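Local coordinates for protein transferrin (Manduca sexta, PDB 6WB6) that binds a single ferric ion together with carbonate and transports iron in the tobacco hornworm, at residues A[76-81]-A[312-317]; A[37-42]-A[615-620]; A[135-140]-A[156-161]. One frame throughout, in Å; residues are numbered along the deposited sequence.

Contact 1: A[76-81]-A[312-317]; sequences QEYRTD and LGLSEK
Tyr78 reaches across to the 312-317 loop with the far end of its ring and is held there from the edge and from one face. Its OH donates to Leu312 O at 2.7 Å, with a C=O...donor angle of 147° and the hydroxyl tilted from the carbonyl plane. The neighbouring carbonyl also crowds the ring edge, Gly313 O lying 2.9 Å from Tyr78 CE2. Over the face, Leu314 CD2 sits 3.5 Å from the centroid of the Tyr78 ring and only 6° off the ring normal, a well-centred CH-pi contact in which the two side chains cross at about a right angle. The ring gets there because CG of Tyr78 stands beside the backbone N and opposite the carbonyl carbon (chi1 -67°), aiming it off the strand at the loop. Strand 72-79 runs between strands 275-279 and 320-327 in an antiparallel sheet of the N-terminal lobe, whose fold is that of the periplasmic-binding-protein clan, while the loop follows helix 306-311; Gly313, with positive phi, is where the helical path ends. Val293 of helix 286-300 also touches Tyr78. A phenylalanine in place of Tyr78 would probably leave Leu312 O without its hydroxyl donor and the ring less firmly fixed under Leu314. On the strand's other side, Arg79 grips Glu77 OE2 side-on through NE and NH2, the latter at 2.7 Å; OE2 lies in the guanidinium plane of Arg79, while both nitrogens approach it from the same face of the Glu77 carboxylate. Farther along, the methyl CG2 of Thr80 rests 3.2 Å from Lys317 O, whereas its OG1 turns to Glu83 N. A water 3.2 Å from Lys317 O also accepts weakly from Asp81 N.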
loop_
_atom_site.group_PDB
_atom_site.type_symbol
_atom_site.label_atom_id
_atom_site.label_comp_id
_atom_site.label_asym_id
_atom_site.label_seq_id
_atom_site.Cartn_x
_atom_site.Cartn_y
_atom_site.Cartn_z
ATOM N N GLN A 76 -25.179 5.331 13.098
ATOM C CA GLN A 76 -24.954 6.707 12.679
ATOM C C GLN A 76 -24.399 6.752 11.265
ATOM O O GLN A 76 -23.439 6.035 10.952
ATOM C CB GLN A 76 -23.983 7.409 13.632
ATOM C CG GLN A 76 -24.062 8.911 13.568
ATOM C CD GLN A 76 -25.007 9.432 14.595
ATOM O OE1 GLN A 76 -24.601 10.108 15.540
ATOM N NE2 GLN A 76 -26.281 9.093 14.444
ATOM N N GLU A 77 -24.985 7.607 10.430
ATOM C CA GLU A 77 -24.494 7.853 9.078
ATOM C C GLU A 77 -23.923 9.259 8.984
ATOM O O GLU A 77 -24.526 10.223 9.473
ATOM C CB GLU A 77 -25.604 7.691 8.033
ATOM C CG GLU A 77 -25.993 6.266 7.756
ATOM C CD GLU A 77 -27.191 6.171 6.842
ATOM O OE1 GLU A 77 -28.017 5.273 7.049
ATOM O OE2 GLU A 77 -27.319 7.011 5.929
ATOM N N TYR A 78 -22.761 9.364 8.368
ATOM C CA TYR A 78 -22.181 10.641 7.971
ATOM C C TYR A 78 -22.583 10.955 6.532
ATOM O O TYR A 78 -22.260 10.195 5.608
ATOM C CB TYR A 78 -20.660 10.590 8.088
ATOM C CG TYR A 78 -20.114 10.472 9.497
ATOM C CD1 TYR A 78 -20.923 10.716 10.606
ATOM C CD2 TYR A 78 -18.788 10.117 9.714
ATOM C CE1 TYR A 78 -20.420 10.618 11.891
ATOM C CE2 TYR A 78 -18.270 10.021 10.998
ATOM C CZ TYR A 78 -19.092 10.264 12.080
ATOM O OH TYR A 78 -18.597 10.174 13.364
ATOM N N ARG A 79 -23.277 12.070 6.339
ATOM C CA ARG A 79 -23.804 12.447 5.040
ATOM C C ARG A 79 -23.259 13.823 4.661
ATOM O O ARG A 79 -22.465 14.414 5.384
ATOM C CB ARG A 79 -25.333 12.423 5.074
ATOM C CG ARG A 79 -25.881 11.089 5.544
ATOM C CD ARG A 79 -27.387 11.078 5.508
ATOM N NE ARG A 79 -27.937 9.735 5.635
ATOM C CZ ARG A 79 -29.240 9.489 5.692
ATOM N NH1 ARG A 79 -30.115 10.482 5.638
ATOM N NH2 ARG A 79 -29.675 8.264 5.791
ATOM N N THR A 80 -23.681 14.328 3.505
ATOM C CA THR A 80 -23.295 15.665 3.081
ATOM C C THR A 80 -24.418 16.634 3.415
ATOM O O THR A 80 -25.582 16.248 3.544
ATOM C CB THR A 80 -23.021 15.730 1.583
ATOM O OG1 THR A 80 -24.174 15.237 0.903
ATOM C CG2 THR A 80 -21.768 14.926 1.201
ATOM N N ASP A 81 -24.054 17.911 3.533
ATOM C CA ASP A 81 -25.068 18.952 3.658
ATOM C C ASP A 81 -25.824 19.127 2.355
ATOM O O ASP A 81 -26.995 19.516 2.371
ATOM C CB ASP A 81 -24.405 20.249 4.115
ATOM C CG ASP A 81 -24.064 20.224 5.606
ATOM O OD1 ASP A 81 -24.952 19.891 6.422
ATOM O OD2 ASP A 81 -22.915 20.518 5.970
ATOM N N LEU A 312 -13.111 11.428 14.710
ATOM C CA LEU A 312 -14.533 11.197 14.479
ATOM C C LEU A 312 -14.824 10.599 13.114
ATOM O O LEU A 312 -15.921 10.070 12.919
ATOM C CB LEU A 312 -15.335 12.487 14.644
ATOM C CG LEU A 312 -15.745 12.879 16.068
ATOM C CD1 LEU A 312 -16.862 13.924 15.996
ATOM C CD2 LEU A 312 -16.214 11.717 16.899
ATOM N N GLY A 313 -13.863 10.603 12.195
ATOM C CA GLY A 313 -14.121 10.066 10.875
ATOM C C GLY A 313 -15.090 10.904 10.077
ATOM O O GLY A 313 -15.882 10.352 9.314
ATOM N N LEU A 314 -15.091 12.229 10.287
ATOM C CA LEU A 314 -15.812 13.157 9.431
ATOM C C LEU A 314 -14.857 13.654 8.353
ATOM O O LEU A 314 -13.682 13.295 8.330
ATOM C CB LEU A 314 -16.346 14.345 10.219
ATOM C CG LEU A 314 -17.162 14.016 11.454
ATOM C CD1 LEU A 314 -17.121 15.191 12.390
ATOM C CD2 LEU A 314 -18.572 13.663 11.060
ATOM N N SER A 315 -15.350 14.530 7.479
ATOM C CA SER A 315 -14.514 15.168 6.474
ATOM C C SER A 315 -15.092 16.549 6.197
ATOM O O SER A 315 -16.187 16.880 6.651
ATOM C CB SER A 315 -14.441 14.334 5.190
ATOM O OG SER A 315 -15.643 14.431 4.441
ATOM N N GLU A 316 -14.351 17.357 5.433
ATOM C CA GLU A 316 -14.871 18.671 5.054
ATOM C C GLU A 316 -16.170 18.532 4.271
ATOM O O GLU A 316 -17.154 19.224 4.555
ATOM C CB GLU A 316 -13.829 19.441 4.242
ATOM N N LYS A 317 -16.208 17.598 3.323
ATOM C CA LYS A 317 -17.367 17.414 2.462
ATOM C C LYS A 317 -18.475 16.613 3.127
ATOM O O LYS A 317 -19.645 16.774 2.752
ATOM C CB LYS A 317 -16.923 16.724 1.160
ATOM C CG LYS A 317 -16.186 17.657 0.191
ATOM C CD LYS A 317 -15.196 16.923 -0.708
ATOM C CE LYS A 317 -15.807 16.521 -2.046
ATOM N NZ LYS A 317 -15.373 17.413 -3.177
HETATM O O HOH W 1 -21.371 17.723 5.316
#

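Contact 2: A[37-42]-A[615-620]; sequences RDRVEC and PDLFNI
Leu617 CD2 lies over one face of the Arg39 guanidinium, 3.4 Å from Arg39 NH1, the two side chains running side by side and pointing the same way. The Arg37 guanidinium carries Glu41 CB over one face and Val40 CG1 at its edge, and approaches Phe618 obliquely, the two planes 64° apart, with Arg37 NH2 3.8 Å from Phe618 CE1. At the edge of the Phe618 ring comes Val40 CG2.

This is an interface between the two transferrin lobes, built on the N-cap of helix 39-47: Asp38 caps the helix through OD1, which accepts from Glu41 N at 2.9 Å. Backbone groups of the C-terminal lobe complete the helix start, Arg39 N donating to Asp616 O at 2.7 Å and Val40 N, weakly, to Leu617 O at 3.3 Å. These two carbonyls also close over Asp38 CB. Helix 360-375 of the C-terminal lobe backs the patch, with Phe372 touching both Val40 and Leu617.

Arg37, Asp38 and Glu41 form a salt-bridge network, its Arg37-Glu41 arm being long, and Arg39 NH1 has its salt-bridge partner in Asp60. Because CG of Asp38 lies between its backbone N and carbonyl carbon (chi1 48°), one carboxylate serves both lobes: while OD1 caps, OD2 reaches across to segment 615-620. Arg37 NE meets Asp38 OD2 at 2.5 Å from above one face of the carboxylate plane, and Asn619 N meets that same OD2 at 2.9 Å from the opposite face, on the anti side.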
loop_
_atom_site.group_PDB
_atom_site.type_symbol
_atom_site.label_atom_id
_atom_site.label_comp_id
_atom_site.label_asym_id
_atom_site.label_seq_id
_atom_site.Cartn_x
_atom_site.Cartn_y
_atom_site.Cartn_z
ATOM N N ARG A 37 -4.523 -0.167 18.004
ATOM C CA ARG A 37 -3.445 -0.203 17.014
ATOM C C ARG A 37 -3.881 0.474 15.721
ATOM O O ARG A 37 -3.080 1.133 15.041
ATOM C CB ARG A 37 -3.046 -1.663 16.747
ATOM C CG ARG A 37 -2.202 -1.879 15.475
ATOM C CD ARG A 37 -2.108 -3.358 15.086
ATOM N NE ARG A 37 -3.234 -3.728 14.245
ATOM C CZ ARG A 37 -4.185 -4.592 14.573
ATOM N NH1 ARG A 37 -4.145 -5.242 15.729
ATOM N NH2 ARG A 37 -5.161 -4.835 13.717
ATOM N N ASP A 38 -5.143 0.300 15.366
ATOM C CA ASP A 38 -5.710 0.861 14.151
ATOM C C ASP A 38 -7.196 0.563 14.177
ATOM O O ASP A 38 -7.686 -0.140 15.076
ATOM C CB ASP A 38 -5.042 0.260 12.921
ATOM C CG ASP A 38 -4.964 -1.289 12.982
ATOM O OD1 ASP A 38 -5.974 -1.964 13.305
ATOM O OD2 ASP A 38 -3.879 -1.819 12.697
ATOM N N ARG A 39 -7.906 1.047 13.153
ATOM C CA ARG A 39 -9.340 0.824 13.099
ATOM C C ARG A 39 -9.682 -0.668 13.107
ATOM O O ARG A 39 -10.684 -1.073 13.710
ATOM C CB ARG A 39 -9.912 1.503 11.867
ATOM C CG ARG A 39 -11.394 1.679 11.942
ATOM C CD ARG A 39 -11.945 2.461 10.774
ATOM N NE ARG A 39 -11.809 3.904 10.969
ATOM C CZ ARG A 39 -12.066 4.807 10.028
ATOM N NH1 ARG A 39 -12.459 4.434 8.802
ATOM N NH2 ARG A 39 -11.911 6.084 10.301
ATOM N N VAL A 40 -8.911 -1.496 12.402
ATOM C CA VAL A 40 -9.227 -2.928 12.397
ATOM C C VAL A 40 -9.263 -3.462 13.826
ATOM O O VAL A 40 -10.244 -4.088 14.250
ATOM C CB VAL A 40 -8.241 -3.713 11.511
ATOM C CG1 VAL A 40 -8.487 -5.227 11.630
ATOM C CG2 VAL A 40 -8.428 -3.320 10.089
ATOM N N GLU A 41 -8.216 -3.189 14.603
ATOM C CA GLU A 41 -8.256 -3.567 16.014
ATOM C C GLU A 41 -9.446 -2.942 16.743
ATOM O O GLU A 41 -10.048 -3.587 17.612
ATOM C CB GLU A 41 -6.968 -3.171 16.731
ATOM C CG GLU A 41 -7.007 -3.639 18.190
ATOM C CD GLU A 41 -5.662 -3.643 18.884
ATOM O OE1 GLU A 41 -5.243 -4.747 19.304
ATOM O OE2 GLU A 41 -5.042 -2.560 19.003
ATOM N N CYS A 42 -9.781 -1.678 16.424
ATOM C CA CYS A 42 -10.876 -1.001 17.124
ATOM C C CYS A 42 -12.150 -1.819 17.064
ATOM O O CYS A 42 -12.880 -1.919 18.057
ATOM C CB CYS A 42 -11.139 0.396 16.530
ATOM S SG CYS A 42 -10.076 1.678 17.168
ATOM N N PRO A 615 -2.150 4.787 7.966
ATOM C CA PRO A 615 -1.795 3.807 8.998
ATOM C C PRO A 615 -2.845 3.678 10.072
ATOM O O PRO A 615 -2.814 2.696 10.823
ATOM C CB PRO A 615 -0.479 4.350 9.572
ATOM C CG PRO A 615 -0.508 5.787 9.293
ATOM C CD PRO A 615 -1.241 5.942 7.981
ATOM N N ASP A 616 -3.785 4.633 10.162
ATOM C CA ASP A 616 -4.841 4.546 11.164
ATOM C C ASP A 616 -5.840 3.455 10.826
ATOM O O ASP A 616 -6.497 2.925 11.724
ATOM C CB ASP A 616 -5.566 5.880 11.276
ATOM C CG ASP A 616 -6.080 6.376 9.948
ATOM O OD1 ASP A 616 -5.400 6.141 8.933
ATOM O OD2 ASP A 616 -7.152 7.005 9.908
ATOM N N LEU A 617 -5.984 3.125 9.539
ATOM C CA LEU A 617 -6.889 2.052 9.141
ATOM C C LEU A 617 -6.299 0.690 9.470
ATOM O O LEU A 617 -6.979 -0.184 10.013
ATOM C CB LEU A 617 -7.172 2.131 7.643
ATOM C CG LEU A 617 -8.119 3.216 7.123
ATOM C CD1 LEU A 617 -8.091 3.138 5.640
ATOM C CD2 LEU A 617 -9.550 3.049 7.678
ATOM N N PHE A 618 -5.060 0.475 9.068
ATOM C CA PHE A 618 -4.324 -0.722 9.414
ATOM C C PHE A 618 -2.873 -0.301 9.506
ATOM O O PHE A 618 -2.341 0.312 8.576
ATOM C CB PHE A 618 -4.504 -1.844 8.407
ATOM C CG PHE A 618 -3.804 -3.106 8.814
ATOM C CD1 PHE A 618 -4.364 -3.940 9.764
ATOM C CD2 PHE A 618 -2.571 -3.429 8.288
ATOM C CE1 PHE A 618 -3.734 -5.088 10.165
ATOM C CE2 PHE A 618 -1.917 -4.590 8.689
ATOM C CZ PHE A 618 -2.497 -5.419 9.624
ATOM N N ASN A 619 -2.250 -0.588 10.645
ATOM C CA ASN A 619 -0.916 -0.098 10.919
ATOM C C ASN A 619 0.045 -1.172 10.432
ATOM O O ASN A 619 0.544 -2.011 11.191
ATOM C CB ASN A 619 -0.767 0.209 12.398
ATOM C CG ASN A 619 0.472 1.007 12.700
ATOM O OD1 ASN A 619 1.240 1.349 11.799
ATOM N ND2 ASN A 619 0.673 1.319 13.973
ATOM N N ILE A 620 0.264 -1.165 9.117
ATOM C CA ILE A 620 1.021 -2.234 8.483
ATOM C C ILE A 620 2.448 -2.284 9.022
ATOM O O ILE A 620 3.011 -3.362 9.191
ATOM C CB ILE A 620 0.979 -2.086 6.948
ATOM C CG1 ILE A 620 1.699 -3.263 6.287
ATOM C CG2 ILE A 620 1.566 -0.770 6.479
ATOM C CD1 ILE A 620 1.385 -3.432 4.796
#

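Contact 3: A[135-140]-A[156-161]; sequences AVFPKM and STFFAK
Phe137 and Phe158 make the aromatic part of the contact, a T-shaped pair in which the edge of Phe137 is directed at the face of Phe158. The ring centroids stand 4.9 Å apart with planes inclined at 57°, so the T is a leaning one. Phe137 CD1 is the atom that enters, poised over the centre of the Phe158 ring and 3.6 Å from Phe158 CG. Both rings leave their backbones with CG opposite the backbone N (chi1 -162° for Phe137 and -174° for Phe158), and the two side chains cross at about a right angle. Phe158 has a second aromatic neighbour within its own segment, since its CD2 lies over the face of the Phe159 ring, offset toward the rim.

This aromatic pair lies inside a beta-alpha-beta crossover of the N-terminal lobe: strand 112-114 leads through helices 121-131 and 147-158 to the parallel strand 161-163. Residues 135-140 belong to the link between the helices, and the link is folded back on the end of helix 147-158. Leu128 and Leu131 of helix 121-131 touch the Phe137 ring too, which ties both helices to one aromatic group.

The aliphatic contacts flank the pair. Val136 CG1 comes to the edge of the Phe158 ring, 3.8 Å from CE1. Pro138 does double work: its CD lies above one face of the Phe137 ring, offset toward the rim, and 3.7 Å from Phe158 CB, while its CG meets Thr157 CG2 at 3.7 Å as the two side chains slide past each other in opposite directions. The polar branch of Thr157 is used elsewhere, OG1 bonding weakly to Lys153 O one turn back in the helix.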
loop_
_atom_site.group_PDB
_atom_site.type_symbol
_atom_site.label_atom_id
_atom_site.label_comp_id
_atom_site.label_asym_id
_atom_site.label_seq_id
_atom_site.Cartn_x
_atom_site.Cartn_y
_atom_site.Cartn_z
ATOM N N ALA A 135 -23.306 -13.798 -18.764
ATOM C CA ALA A 135 -22.555 -14.767 -19.553
ATOM C C ALA A 135 -21.764 -14.101 -20.672
ATOM O O ALA A 135 -20.699 -14.594 -21.062
ATOM C CB ALA A 135 -23.512 -15.811 -20.129
ATOM N N VAL A 136 -22.267 -12.989 -21.209
ATOM C CA VAL A 136 -21.592 -12.352 -22.328
ATOM C C VAL A 136 -20.257 -11.752 -21.890
ATOM O O VAL A 136 -19.338 -11.595 -22.712
ATOM C CB VAL A 136 -22.567 -11.327 -22.945
ATOM C CG1 VAL A 136 -22.853 -10.234 -21.972
ATOM C CG2 VAL A 136 -22.032 -10.757 -24.244
ATOM N N PHE A 137 -20.101 -11.469 -20.608
ATOM C CA PHE A 137 -18.893 -10.812 -20.100
ATOM C C PHE A 137 -17.739 -11.809 -20.013
ATOM O O PHE A 137 -17.919 -12.912 -19.500
ATOM C CB PHE A 137 -19.146 -10.204 -18.709
ATOM C CG PHE A 137 -18.126 -9.185 -18.319
ATOM C CD1 PHE A 137 -18.172 -7.894 -18.863
ATOM C CD2 PHE A 137 -17.111 -9.514 -17.442
ATOM C CE1 PHE A 137 -17.215 -6.960 -18.539
ATOM C CE2 PHE A 137 -16.145 -8.586 -17.102
ATOM C CZ PHE A 137 -16.198 -7.296 -17.657
ATOM N N PRO A 138 -16.534 -11.435 -20.459
ATOM C CA PRO A 138 -15.408 -12.378 -20.397
ATOM C C PRO A 138 -15.178 -12.881 -18.985
ATOM O O PRO A 138 -15.399 -12.172 -18.008
ATOM C CB PRO A 138 -14.210 -11.557 -20.884
ATOM C CG PRO A 138 -14.796 -10.369 -21.624
ATOM C CD PRO A 138 -16.155 -10.135 -21.048
ATOM N N LYS A 139 -14.727 -14.127 -18.895
ATOM C CA LYS A 139 -14.341 -14.716 -17.632
ATOM C C LYS A 139 -12.986 -14.175 -17.208
ATOM O O LYS A 139 -12.205 -13.668 -18.014
ATOM C CB LYS A 139 -14.281 -16.246 -17.736
ATOM C CG LYS A 139 -15.610 -16.876 -18.141
ATOM C CD LYS A 139 -16.670 -16.506 -17.119
ATOM C CE LYS A 139 -18.007 -17.180 -17.376
ATOM N NZ LYS A 139 -19.088 -16.510 -16.603
ATOM N N MET A 140 -12.721 -14.277 -15.908
ATOM C CA MET A 140 -11.574 -13.610 -15.316
ATOM C C MET A 140 -10.740 -14.554 -14.447
ATOM O O MET A 140 -9.997 -14.092 -13.579
ATOM C CB MET A 140 -12.058 -12.399 -14.517
ATOM C CG MET A 140 -12.506 -11.219 -15.420
ATOM S SD MET A 140 -13.138 -9.844 -14.432
ATOM C CE MET A 140 -14.747 -10.456 -14.026
ATOM N N SER A 156 -11.030 -4.862 -21.679
ATOM C CA SER A 156 -10.533 -4.506 -23.015
ATOM C C SER A 156 -11.042 -5.438 -24.103
ATOM O O SER A 156 -10.980 -5.085 -25.284
ATOM C CB SER A 156 -9.013 -4.520 -23.058
ATOM O OG SER A 156 -8.546 -5.819 -22.843
ATOM N N THR A 157 -11.522 -6.616 -23.723
ATOM C CA THR A 157 -12.163 -7.565 -24.624
ATOM C C THR A 157 -13.673 -7.363 -24.739
ATOM O O THR A 157 -14.263 -7.765 -25.746
ATOM C CB THR A 157 -11.867 -8.987 -24.118
ATOM O OG1 THR A 157 -10.509 -9.307 -24.428
ATOM C CG2 THR A 157 -12.805 -10.021 -24.713
ATOM N N PHE A 158 -14.317 -6.767 -23.741
ATOM C CA PHE A 158 -15.767 -6.594 -23.780
ATOM C C PHE A 158 -16.133 -5.268 -24.435
ATOM O O PHE A 158 -17.006 -5.205 -25.304
ATOM C CB PHE A 158 -16.322 -6.666 -22.355
ATOM C CG PHE A 158 -17.840 -6.649 -22.250
ATOM C CD1 PHE A 158 -18.604 -7.758 -22.581
ATOM C CD2 PHE A 158 -18.490 -5.553 -21.739
ATOM C CE1 PHE A 158 -19.977 -7.750 -22.432
ATOM C CE2 PHE A 158 -19.872 -5.549 -21.582
ATOM C CZ PHE A 158 -20.606 -6.640 -21.930
ATOM N N PHE A 159 -15.482 -4.200 -24.013
ATOM C CA PHE A 159 -15.680 -2.903 -24.618
ATOM C C PHE A 159 -14.731 -2.759 -25.801
ATOM O O PHE A 159 -13.649 -3.351 -25.830
ATOM C CB PHE A 159 -15.470 -1.796 -23.576
ATOM C CG PHE A 159 -16.457 -1.865 -22.411
ATOM C CD1 PHE A 159 -17.825 -1.787 -22.638
ATOM C CD2 PHE A 159 -16.020 -2.005 -21.113
ATOM C CE1 PHE A 159 -18.743 -1.854 -21.583
ATOM C CE2 PHE A 159 -16.923 -2.068 -20.055
ATOM C CZ PHE A 159 -18.288 -1.980 -20.292
ATOM N N ALA A 160 -15.197 -2.043 -26.819
ATOM C CA ALA A 160 -14.366 -1.757 -27.981
ATOM C C ALA A 160 -13.209 -0.864 -27.596
ATOM O O ALA A 160 -12.057 -1.117 -27.956
ATOM C CB ALA A 160 -15.206 -1.075 -29.067
ATOM N N LYS A 161 -13.515 0.214 -26.895
ATOM C CA LYS A 161 -12.530 1.134 -26.379
ATOM C C LYS A 161 -13.053 1.620 -25.042
ATOM O O LYS A 161 -14.254 1.537 -24.766
ATOM C CB LYS A 161 -12.306 2.327 -27.321
ATOM C CG LYS A 161 -11.872 1.992 -28.709
ATOM C CD LYS A 161 -11.527 3.277 -29.482
ATOM C CE LYS A 161 -10.729 2.965 -30.733
ATOM N NZ LYS A 161 -10.705 4.130 -31.645
#

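Overall arrangement
Contacts 1 and 2 are neighbours in space, their centres about 20 Å apart and their nearest atoms about 5 Å, whereas contact 3 lies about 37 Å from each, centre to centre. In contact 1 the side chain of Lys317 is about 10 Å from the ferric ion, which Tyr90 and Tyr204 bind; in contact 2 that of Arg39 is about 4 Å from the side chain of Asp57, a ligand predicted but not seen on the iron here. Along the chain, 135-140 and 156-161 fall between the segments of contact 1, and all of these fall between those of contact 2, the only one of the three that joins the two lobes. Contact 3 is remote from the annotated sites.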